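Local coordinates for protein TAF6 (Antonospora locustae, PDB 4ATG) that probably serves as a subunit of the general transcription factor TFIID, its C-terminal HEAT-repeat domain taking part in formation of the Taf6-Taf9 complex, at residues 39-42 with 43-47; 74-77 with 78-81; 51-54 with 55-59; 25-28 with 29-33. All blocks are in the same frame, centred on the assembly; numbering follows the deposited sequence.

Interaction 1: 39-42 with 43-47; sequences QQLV and PYFIQ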
loop_
_atom_site.group_PDB
_atom_site.type_symbol
_atom_site.label_atom_id
_atom_site.label_comp_id
_atom_site.label_asym_id
_atom_site.label_seq_id
_atom_site.Cartn_x
_atom_site.Cartn_y
_atom_site.Cartn_z
ATOM N N GLN A 39 -2.309 -17.050 -12.422
ATOM C CA GLN A 39 -1.791 -15.940 -13.230
ATOM C C GLN A 39 -2.862 -15.162 -14.028
ATOM O O GLN A 39 -2.856 -13.923 -14.028
ATOM C CB GLN A 39 -0.612 -16.369 -14.127
ATOM C CG GLN A 39 0.143 -15.149 -14.740
ATOM C CD GLN A 39 0.915 -14.332 -13.718
ATOM O OE1 GLN A 39 1.159 -14.776 -12.598
ATOM N NE2 GLN A 39 1.401 -13.157 -14.105
ATOM N N GLN A 40 -3.741 -15.876 -14.734
ATOM C CA GLN A 40 -4.789 -15.218 -15.540
ATOM C C GLN A 40 -5.709 -14.330 -14.688
ATOM O O GLN A 40 -6.237 -13.333 -15.182
ATOM C CB GLN A 40 -5.645 -16.258 -16.254
ATOM C CG GLN A 40 -5.322 -16.496 -17.712
ATOM C CD GLN A 40 -6.437 -17.346 -18.290
ATOM O OE1 GLN A 40 -6.526 -18.544 -18.036
ATOM N NE2 GLN A 40 -7.405 -16.714 -18.928
ATOM N N LEU A 41 -5.917 -14.715 -13.412
ATOM C CA LEU A 41 -6.780 -13.975 -12.488
ATOM C C LEU A 41 -6.126 -12.774 -11.866
ATOM O O LEU A 41 -6.818 -11.862 -11.419
ATOM C CB LEU A 41 -7.255 -14.922 -11.350
ATOM C CG LEU A 41 -8.161 -16.067 -11.783
ATOM C CD1 LEU A 41 -8.710 -16.806 -10.566
ATOM C CD2 LEU A 41 -9.317 -15.557 -12.529
ATOM N N VAL A 42 -4.798 -12.808 -11.741
ATOM C CA VAL A 42 -4.007 -11.718 -11.137
ATOM C C VAL A 42 -4.447 -10.285 -11.525
ATOM O O VAL A 42 -4.774 -9.517 -10.622
ATOM C CB VAL A 42 -2.472 -11.969 -11.243
ATOM C CG1 VAL A 42 -1.694 -10.726 -10.791
ATOM C CG2 VAL A 42 -2.078 -13.166 -10.379
ATOM N N PRO A 43 -4.487 -9.879 -12.811
ATOM C CA PRO A 43 -4.918 -8.500 -13.124
ATOM C C PRO A 43 -6.330 -8.171 -12.627
ATOM O O PRO A 43 -6.604 -7.037 -12.243
ATOM C CB PRO A 43 -4.856 -8.451 -14.668
ATOM C CG PRO A 43 -4.857 -9.860 -15.106
ATOM C CD PRO A 43 -4.097 -10.593 -14.046
ATOM N N TYR A 44 -7.229 -9.168 -12.649
ATOM C CA TYR A 44 -8.616 -8.991 -12.217
ATOM C C TYR A 44 -8.704 -8.846 -10.696
ATOM O O TYR A 44 -9.478 -8.025 -10.207
ATOM C CB TYR A 44 -9.495 -10.121 -12.754
ATOM C CG TYR A 44 -9.548 -10.114 -14.269
ATOM C CD1 TYR A 44 -9.982 -8.988 -14.967
ATOM C CD2 TYR A 44 -9.066 -11.190 -15.009
ATOM C CE1 TYR A 44 -9.931 -8.935 -16.355
ATOM C CE2 TYR A 44 -9.096 -11.180 -16.404
ATOM C CZ TYR A 44 -9.560 -10.061 -17.073
ATOM O OH TYR A 44 -9.578 -10.044 -18.447
ATOM N N PHE A 45 -7.891 -9.616 -9.953
ATOM C CA PHE A 45 -7.869 -9.482 -8.488
ATOM C C PHE A 45 -7.400 -8.068 -8.137
ATOM O O PHE A 45 -8.022 -7.405 -7.319
ATOM C CB PHE A 45 -6.921 -10.512 -7.857
ATOM C CG PHE A 45 -7.497 -11.905 -7.696
ATOM C CD1 PHE A 45 -8.710 -12.105 -7.036
ATOM C CD2 PHE A 45 -6.768 -13.019 -8.078
ATOM C CE1 PHE A 45 -9.223 -13.398 -6.841
ATOM C CE2 PHE A 45 -7.269 -14.317 -7.858
ATOM C CZ PHE A 45 -8.509 -14.494 -7.282
ATOM N N ILE A 46 -6.325 -7.603 -8.777
ATOM C CA ILE A 46 -5.792 -6.262 -8.522
ATOM C C ILE A 46 -6.805 -5.191 -8.885
ATOM O O ILE A 46 -7.002 -4.265 -8.108
ATOM C CB ILE A 46 -4.419 -6.042 -9.197
ATOM C CG1 ILE A 46 -3.372 -6.991 -8.590
ATOM C CG2 ILE A 46 -3.972 -4.563 -9.067
ATOM C CD1 ILE A 46 -2.248 -7.217 -9.469
ATOM N N GLN A 47 -7.468 -5.319 -10.040
ATOM C CA GLN A 47 -8.501 -4.342 -10.438
ATOM C C GLN A 47 -9.650 -4.319 -9.409
ATOM O O GLN A 47 -10.066 -3.235 -8.985
ATOM C CB GLN A 47 -9.035 -4.667 -11.858
ATOM C CG GLN A 47 -9.959 -3.611 -12.443
ATOM C CD GLN A 47 -10.959 -4.187 -13.424
ATOM O OE1 GLN A 47 -10.811 -5.299 -13.960
ATOM N NE2 GLN A 47 -12.013 -3.433 -13.683
#

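Interaction 2: 74-77 with 78-81; sequences IKNK and HVFI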
loop_
_atom_site.group_PDB
_atom_site.type_symbol
_atom_site.label_atom_id
_atom_site.label_comp_id
_atom_site.label_asym_id
_atom_site.label_seq_id
_atom_site.Cartn_x
_atom_site.Cartn_y
_atom_site.Cartn_z
ATOM N N ILE A 74 1.887 -10.911 -4.108
ATOM C CA ILE A 74 3.319 -10.545 -4.240
ATOM C C ILE A 74 4.210 -11.725 -3.807
ATOM O O ILE A 74 5.230 -11.994 -4.450
ATOM C CB ILE A 74 3.625 -9.245 -3.429
ATOM C CG1 ILE A 74 2.963 -8.017 -4.075
ATOM C CG2 ILE A 74 5.169 -9.001 -3.281
ATOM C CD1 ILE A 74 2.874 -6.832 -3.128
ATOM N N LYS A 75 3.826 -12.430 -2.728
ATOM C CA LYS A 75 4.595 -13.577 -2.187
ATOM C C LYS A 75 4.366 -14.939 -2.846
ATOM O O LYS A 75 5.130 -15.877 -2.599
ATOM C CB LYS A 75 4.365 -13.728 -0.672
ATOM C CG LYS A 75 4.910 -12.567 0.184
ATOM C CD LYS A 75 6.438 -12.473 0.201
ATOM C CE LYS A 75 7.112 -13.340 1.245
ATOM N NZ LYS A 75 8.568 -13.031 1.360
ATOM N N ASN A 76 3.304 -15.071 -3.625
ATOM C CA ASN A 76 2.951 -16.348 -4.260
ATOM C C ASN A 76 4.008 -16.803 -5.244
ATOM O O ASN A 76 4.256 -16.150 -6.251
ATOM C CB ASN A 76 1.528 -16.274 -4.876
ATOM C CG ASN A 76 0.953 -17.593 -5.323
ATOM O OD1 ASN A 76 1.676 -18.522 -5.682
ATOM N ND2 ASN A 76 -0.378 -17.716 -5.287
ATOM N N LYS A 77 4.674 -17.918 -4.916
ATOM C CA LYS A 77 5.730 -18.491 -5.770
ATOM C C LYS A 77 5.183 -18.970 -7.151
ATOM O O LYS A 77 5.956 -19.204 -8.084
ATOM C CB LYS A 77 6.475 -19.618 -5.012
ATOM C CG LYS A 77 5.695 -20.924 -4.876
ATOM C CD LYS A 77 6.538 -22.001 -4.156
ATOM C CE LYS A 77 5.937 -23.382 -4.258
ATOM N NZ LYS A 77 6.677 -24.354 -3.416
ATOM N N HIS A 78 3.844 -19.099 -7.273
ATOM C CA HIS A 78 3.186 -19.541 -8.508
ATOM C C HIS A 78 2.568 -18.392 -9.284
ATOM O O HIS A 78 1.729 -18.611 -10.157
ATOM C CB HIS A 78 2.114 -20.605 -8.202
ATOM C CG HIS A 78 2.600 -21.785 -7.427
ATOM N ND1 HIS A 78 3.490 -22.700 -7.978
ATOM C CD2 HIS A 78 2.251 -22.199 -6.184
ATOM C CE1 HIS A 78 3.656 -23.636 -7.051
ATOM N NE2 HIS A 78 2.909 -23.386 -5.964
ATOM N N VAL A 79 2.946 -17.152 -8.946
ATOM C CA VAL A 79 2.472 -15.944 -9.618
ATOM C C VAL A 79 3.729 -15.169 -10.074
ATOM O O VAL A 79 4.755 -15.238 -9.407
ATOM C CB VAL A 79 1.614 -15.119 -8.619
ATOM C CG1 VAL A 79 1.525 -13.639 -8.977
ATOM C CG2 VAL A 79 0.198 -15.728 -8.446
ATOM N N PHE A 80 3.619 -14.419 -11.175
ATOM C CA PHE A 80 4.675 -13.520 -11.659
ATOM C C PHE A 80 4.106 -12.133 -11.506
ATOM O O PHE A 80 3.289 -11.698 -12.322
ATOM C CB PHE A 80 5.024 -13.815 -13.129
ATOM C CG PHE A 80 6.107 -12.915 -13.661
ATOM C CD1 PHE A 80 7.334 -12.821 -13.020
ATOM C CD2 PHE A 80 5.909 -12.170 -14.818
ATOM C CE1 PHE A 80 8.348 -11.989 -13.524
ATOM C CE2 PHE A 80 6.935 -11.368 -15.344
ATOM C CZ PHE A 80 8.140 -11.261 -14.679
ATOM N N ILE A 81 4.452 -11.478 -10.405
ATOM C CA ILE A 81 3.857 -10.194 -10.023
ATOM C C ILE A 81 4.444 -8.972 -10.675
ATOM O O ILE A 81 3.783 -7.933 -10.729
ATOM C CB ILE A 81 3.825 -10.082 -8.469
ATOM C CG1 ILE A 81 2.680 -9.162 -7.959
ATOM C CG2 ILE A 81 5.198 -9.626 -7.885
ATOM C CD1 ILE A 81 1.208 -9.682 -8.295
#

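Interaction 3: 51-54 with 55-59; sequences ELIL and KSFKE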
loop_
_atom_site.group_PDB
_atom_site.type_symbol
_atom_site.label_atom_id
_atom_site.label_comp_id
_atom_site.label_asym_id
_atom_site.label_seq_id
_atom_site.Cartn_x
_atom_site.Cartn_y
_atom_site.Cartn_z
ATOM N N GLU A 51 -10.519 -1.239 -6.609
ATOM C CA GLU A 51 -11.856 -0.623 -6.602
ATOM C C GLU A 51 -12.524 -0.764 -5.240
ATOM O O GLU A 51 -13.165 0.166 -4.759
ATOM C CB GLU A 51 -12.753 -1.233 -7.701
ATOM C CG GLU A 51 -12.439 -0.720 -9.098
ATOM C CD GLU A 51 -13.100 -1.444 -10.260
ATOM O OE1 GLU A 51 -13.708 -2.520 -10.047
ATOM O OE2 GLU A 51 -12.977 -0.941 -11.400
ATOM N N LEU A 52 -12.344 -1.914 -4.596
ATOM C CA LEU A 52 -12.931 -2.156 -3.278
ATOM C C LEU A 52 -12.304 -1.224 -2.238
ATOM O O LEU A 52 -13.040 -0.668 -1.424
ATOM C CB LEU A 52 -12.764 -3.650 -2.898
ATOM C CG LEU A 52 -13.385 -4.110 -1.566
ATOM C CD1 LEU A 52 -14.909 -3.845 -1.512
ATOM C CD2 LEU A 52 -13.079 -5.591 -1.324
ATOM N N ILE A 53 -10.966 -0.989 -2.291
ATOM C CA ILE A 53 -10.308 -0.065 -1.353
ATOM C C ILE A 53 -10.936 1.331 -1.465
ATOM O O ILE A 53 -11.224 1.950 -0.445
ATOM C CB ILE A 53 -8.777 -0.042 -1.601
ATOM C CG1 ILE A 53 -8.098 -1.267 -0.913
ATOM C CG2 ILE A 53 -8.120 1.288 -1.160
ATOM C CD1 ILE A 53 -6.747 -1.645 -1.569
ATOM N N LEU A 54 -11.178 1.818 -2.707
ATOM C CA LEU A 54 -11.783 3.153 -2.918
ATOM C C LEU A 54 -13.173 3.271 -2.318
ATOM O O LEU A 54 -13.596 4.363 -1.944
ATOM C CB LEU A 54 -11.804 3.527 -4.418
ATOM C CG LEU A 54 -10.432 3.589 -5.143
ATOM C CD1 LEU A 54 -10.613 3.994 -6.602
ATOM C CD2 LEU A 54 -9.454 4.549 -4.437
ATOM N N LYS A 55 -13.867 2.142 -2.197
ATOM C CA LYS A 55 -15.232 2.078 -1.650
ATOM C C LYS A 55 -15.250 1.781 -0.152
ATOM O O LYS A 55 -16.312 1.876 0.467
ATOM C CB LYS A 55 -16.008 0.960 -2.380
ATOM C CG LYS A 55 -16.518 1.361 -3.750
ATOM C CD LYS A 55 -16.969 0.153 -4.543
ATOM C CE LYS A 55 -17.469 0.529 -5.920
ATOM N NZ LYS A 55 -17.600 -0.666 -6.796
ATOM N N SER A 56 -14.079 1.407 0.429
ATOM C CA SER A 56 -13.977 0.937 1.817
ATOM C C SER A 56 -13.140 1.771 2.780
ATOM O O SER A 56 -12.668 1.236 3.795
ATOM C CB SER A 56 -13.470 -0.505 1.828
ATOM O OG SER A 56 -14.169 -1.299 0.885
ATOM N N PHE A 57 -12.979 3.072 2.513
ATOM C CA PHE A 57 -12.172 3.936 3.377
ATOM C C PHE A 57 -12.553 3.931 4.847
ATOM O O PHE A 57 -11.678 4.118 5.697
ATOM C CB PHE A 57 -12.092 5.364 2.829
ATOM C CG PHE A 57 -11.316 5.486 1.537
ATOM C CD1 PHE A 57 -10.142 4.760 1.335
ATOM C CD2 PHE A 57 -11.733 6.363 0.537
ATOM C CE1 PHE A 57 -9.406 4.906 0.161
ATOM C CE2 PHE A 57 -11.003 6.491 -0.650
ATOM C CZ PHE A 57 -9.842 5.770 -0.822
ATOM N N LYS A 58 -13.842 3.678 5.144
ATOM C CA LYS A 58 -14.375 3.660 6.511
ATOM C C LYS A 58 -14.524 2.241 7.077
ATOM O O LYS A 58 -15.087 2.075 8.164
ATOM C CB LYS A 58 -15.709 4.436 6.590
ATOM C CG LYS A 58 -15.647 5.887 6.094
ATOM C CD LYS A 58 -14.770 6.783 6.961
ATOM C CE LYS A 58 -14.692 8.179 6.408
ATOM N NZ LYS A 58 -13.795 9.039 7.221
ATOM N N GLU A 59 -14.020 1.226 6.351
ATOM C CA GLU A 59 -14.061 -0.168 6.795
ATOM C C GLU A 59 -12.622 -0.641 6.966
ATOM O O GLU A 59 -12.059 -1.210 6.041
ATOM C CB GLU A 59 -14.836 -1.057 5.808
ATOM C CG GLU A 59 -16.321 -0.721 5.775
ATOM C CD GLU A 59 -17.126 -1.539 4.792
ATOM O OE1 GLU A 59 -17.545 -2.664 5.150
ATOM O OE2 GLU A 59 -17.341 -1.051 3.659
HETATM O O HOH W 1 -14.476 4.738 0.642
#

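Interaction 4: 25-28 with 29-33; sequences KDIA and IECLE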
loop_
_atom_site.group_PDB
_atom_site.type_symbol
_atom_site.label_atom_id
_atom_site.label_comp_id
_atom_site.label_asym_id
_atom_site.label_seq_id
_atom_site.Cartn_x
_atom_site.Cartn_y
_atom_site.Cartn_z
ATOM N N LYS A 25 -12.222 -14.701 5.329
ATOM C CA LYS A 25 -11.211 -13.796 4.761
ATOM C C LYS A 25 -9.792 -14.319 4.913
ATOM O O LYS A 25 -8.978 -14.089 4.033
ATOM C CB LYS A 25 -11.354 -12.363 5.328
ATOM C CG LYS A 25 -11.202 -12.277 6.838
ATOM C CD LYS A 25 -11.126 -10.850 7.340
ATOM C CE LYS A 25 -11.170 -10.787 8.854
ATOM N NZ LYS A 25 -10.066 -11.560 9.479
ATOM N N ASP A 26 -9.481 -15.013 6.028
ATOM C CA ASP A 26 -8.132 -15.548 6.238
ATOM C C ASP A 26 -7.798 -16.713 5.268
ATOM O O ASP A 26 -6.643 -16.877 4.858
ATOM C CB ASP A 26 -7.937 -15.928 7.701
ATOM C CG ASP A 26 -7.838 -14.721 8.629
ATOM O OD1 ASP A 26 -7.255 -13.691 8.216
ATOM O OD2 ASP A 26 -8.328 -14.807 9.759
ATOM N N ILE A 27 -8.813 -17.511 4.903
ATOM C CA ILE A 27 -8.667 -18.594 3.912
ATOM C C ILE A 27 -8.372 -17.969 2.554
ATOM O O ILE A 27 -7.448 -18.422 1.864
ATOM C CB ILE A 27 -9.942 -19.500 3.870
ATOM C CG1 ILE A 27 -10.190 -20.138 5.247
ATOM C CG2 ILE A 27 -9.779 -20.594 2.796
ATOM C CD1 ILE A 27 -11.596 -20.763 5.429
ATOM N N ALA A 28 -9.118 -16.907 2.173
ATOM C CA ALA A 28 -8.874 -16.207 0.895
ATOM C C ALA A 28 -7.437 -15.656 0.822
ATOM O O ALA A 28 -6.775 -15.781 -0.210
ATOM C CB ALA A 28 -9.880 -15.063 0.724
ATOM N N ILE A 29 -6.944 -15.068 1.922
ATOM C CA ILE A 29 -5.566 -14.528 1.988
ATOM C C ILE A 29 -4.586 -15.683 1.780
ATOM O O ILE A 29 -3.646 -15.560 0.986
ATOM C CB ILE A 29 -5.342 -13.778 3.339
ATOM C CG1 ILE A 29 -6.188 -12.478 3.387
ATOM C CG2 ILE A 29 -3.857 -13.467 3.579
ATOM C CD1 ILE A 29 -6.329 -11.864 4.814
ATOM N N GLU A 30 -4.816 -16.821 2.466
ATOM C CA GLU A 30 -3.938 -17.999 2.283
ATOM C C GLU A 30 -3.995 -18.495 0.833
ATOM O O GLU A 30 -2.944 -18.814 0.265
ATOM C CB GLU A 30 -4.314 -19.150 3.243
ATOM C CG GLU A 30 -3.426 -20.390 3.108
ATOM C CD GLU A 30 -2.005 -20.336 3.651
ATOM O OE1 GLU A 30 -1.531 -19.235 4.018
ATOM O OE2 GLU A 30 -1.357 -21.408 3.694
ATOM N N CYS A 31 -5.220 -18.630 0.248
ATOM C CA CYS A 31 -5.370 -19.105 -1.140
ATOM C C CYS A 31 -4.548 -18.287 -2.113
ATOM O O CYS A 31 -3.959 -18.867 -3.015
ATOM C CB CYS A 31 -6.832 -19.130 -1.578
ATOM S SG CYS A 31 -7.824 -20.403 -0.758
ATOM N N LEU A 32 -4.581 -16.950 -1.995
ATOM C CA LEU A 32 -3.866 -16.091 -2.948
ATOM C C LEU A 32 -2.350 -16.134 -2.788
ATOM O O LEU A 32 -1.643 -15.774 -3.721
ATOM C CB LEU A 32 -4.411 -14.653 -2.980
ATOM C CG LEU A 32 -5.868 -14.472 -3.484
ATOM C CD1 LEU A 32 -6.093 -13.057 -3.957
ATOM C CD2 LEU A 32 -6.238 -15.478 -4.554
ATOM N N GLU A 33 -1.857 -16.622 -1.652
ATOM C CA GLU A 33 -0.417 -16.802 -1.462
ATOM C C GLU A 33 0.021 -18.195 -1.908
ATOM O O GLU A 33 1.163 -18.368 -2.314
ATOM C CB GLU A 33 -0.032 -16.665 0.016
ATOM C CG GLU A 33 1.478 -16.518 0.141
ATOM C CD GLU A 33 2.087 -16.541 1.520
ATOM O OE1 GLU A 33 1.397 -16.146 2.482
ATOM O OE2 GLU A 33 3.278 -16.913 1.629
#

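Interaction 1: 39-42 with 43-47
Leu41 and Phe45 meet one turn apart where helix 42-55 begins, the leucine stem crossing the phenyl ring at a slant. Leu41 CB lies 3.5 Å from Phe45 CE2, and the methyl CD1 reaches the same end of the ring, 4.0 Å from Phe45 CZ. The phenyl ring is brought there by its first torsion (chi1 -81°), which sets CG opposite the carbonyl carbon and folds the ring back toward the start of the helix. Val42 and Ile46 form the next pair, running side by side in one direction with Val42 CG1 3.8 Å from Ile46 CD1. Beneath both pairs runs a regular backbone bond: Phe45 N donates to Leu41 O at 2.9 Å, and Ile46 N to Val42 O at 3.1 Å with an almost straight N-H...O angle of 172°. Pro43 suits the first turn, where its missing N-H costs no helical bond, and its CD packs 3.5 Å from Val42 CB. Phe45 also meets the ring of Phe13 on helix 7-20, while Tyr44 OH bonds to Gly1 N. Were Phe45 replaced by an alanine, Leu41 CB and CD1 would probably lose their aromatic partner, and a gap is likely to open toward Phe13 and Ile16. The chemistry implies a first turn fixed by two main-chain hydrogen bonds, with Leu41, Val42, Phe45 and Ile46 as its buried apolar face.

Interaction 2: 74-77 with 78-81
With its CG opposite the backbone N (chi1 -169°), the Asn76 side chain reaches forward over the turn and sets OD1 2.8 Å from His78 N, whereas Lys77 CG stands between its own N and carbonyl carbon (chi1 74°), which lays the lysine chain alongside the His78 ring. The asparagine torsion allows an Asx turn: the carboxamide oxygen takes the N-H two residues on, with the donor tilted 26° from the carbonyl plane. Around the same corner Val79 N donates to Asn76 O at 3.2 Å, closing a type I beta turn just after helix 60-75. Val79 CG2 packs against the flat amide, 3.7 Å from Asn76 CG. The lysine torsion lays CG over the centre of one ring face in a CH-pi contact, 3.9 Å from the His78 centroid. Farther along the extended chain, Lys77 CE comes within 3.5 Å of His78 NE2. At the base of the loop Ile74 and Ile81 bring their CG1 atoms to 4.1 Å, a hydrocarbon closure continued by Ile88 of helix 85-97. Asparagine fits this buried corner because both ends of its amide are used: ND2 bonds to the carbonyl oxygens of Leu32 and Glu35. The chemistry thus implies a chain reversal whose corner is tied by the amide and the main-chain carbonyl of one asparagine, while the exposed lysine and histidine contribute mainly hydrocarbon-to-ring packing.

Interaction 3: 51-54 with 55-59
Leu52 O is gripped by Ser56 OG at 2.6 Å and more weakly by Lys55 N at 3.0 Å, so two donors hold one carbonyl where helix 42-55 ends in this HEAT-repeat domain. The serine hydroxyl approaches from above the carbonyl plane, 43° out of it. Its first torsion (chi1 -47°) puts OG opposite the carbonyl carbon and points it back at the last turn, where a small residue with a hydroxyl can satisfy a carbonyl as the regular bonding fails. Ser56 N donates to Ile53 O at 3.0 Å, and a type I beta turn from Ser56 to Glu59 then leads to helix 60-75. Phe57 folds over this end: Ile53 O stands above one ring face, offset toward its rim, and Leu54 CA makes a CH-pi contact over the face. Leu54 CD2 touches Phe57 CZ at 3.8 Å, and the ring also meets Thr94 of helix 85-97. A serine in place of Phe57 would probably leave Leu54 CD2 without its aromatic partner and uncover the carbonyls of Ile53 and Leu54. One water joins the two sides, donating to Leu54 O at 2.8 Å and accepting from Phe57 N at 2.9 Å.

Interaction 4: 25-28 with 29-33
Four successive i to i+4 bonds make a regular alpha-helix from Lys25 to Leu32: Ile29 N to Lys25 O, Glu30 N to Asp26 O, Cys31 N to Ile27 O and Leu32 N to Ala28 O. The third is the shortest at 2.8 Å, its N-H...O angle of 165° close to straight. Over this backbone the side chains meet sparingly. Asp26 and Ile29 run side by side, the carboxylate oxygen OD1 of Asp26 4.0 Å from the methyl Ile29 CD1. Ile29 CG1 also comes to 3.3 Å from Lys25 O, because its first torsion (chi1 -68°) sets CG1 opposite the carbonyl carbon and swings that branch back toward the preceding turn. Cys31, one turn after Ile27, takes much the same first torsion (chi1 -70°), and its SG packs 4.1 Å from Ile27 CG2. The short cysteine side chain, a single heavy atom beyond CB, fits beside that methyl branch and against helix 7-20. Lys25 NZ and Asp26 OD2 form only a long salt bridge at 3.7 Å, so their attraction is probably modest. Ala28 is buried, and its single methyl lets a neighbouring helix come near. The helix is sandwiched between two others: Ala28 touches Met19 and Cys31 touches Tyr12 and Ile16, all of helix 7-20, while Ile29 packs on Ala68 and Leu32 on Leu69 of helix 60-75, where Ser72 OG is also bonded to Ile29 O.

Interactions 1 and 3 occupy the start and end of helix 42-55, and their centres are 18 Å apart. Hydrocarbon burial dominates the start; the end relies on a hydroxyl, a water and an aromatic cover. Interaction 4 lies within helix 25-34, which packs onto interaction 1 through Leu32 CD2 and Phe45 CE2, 3.7 Å apart. Interaction 2, the turn after helix 60-75, touches interactions 1 and 4; toward interaction 1, Gln39 OE1 probably accepts from Phe80 N. Interaction 1 is the more buried, with four of eight touching residues buried and one exposed, whereas interactions 3 and 4 have more exposed than buried residues. Polar side-chain bonds mark the turns, main-chain bonds and apolar faces the helices. Interaction 3 touches neither interaction 2 nor interaction 4.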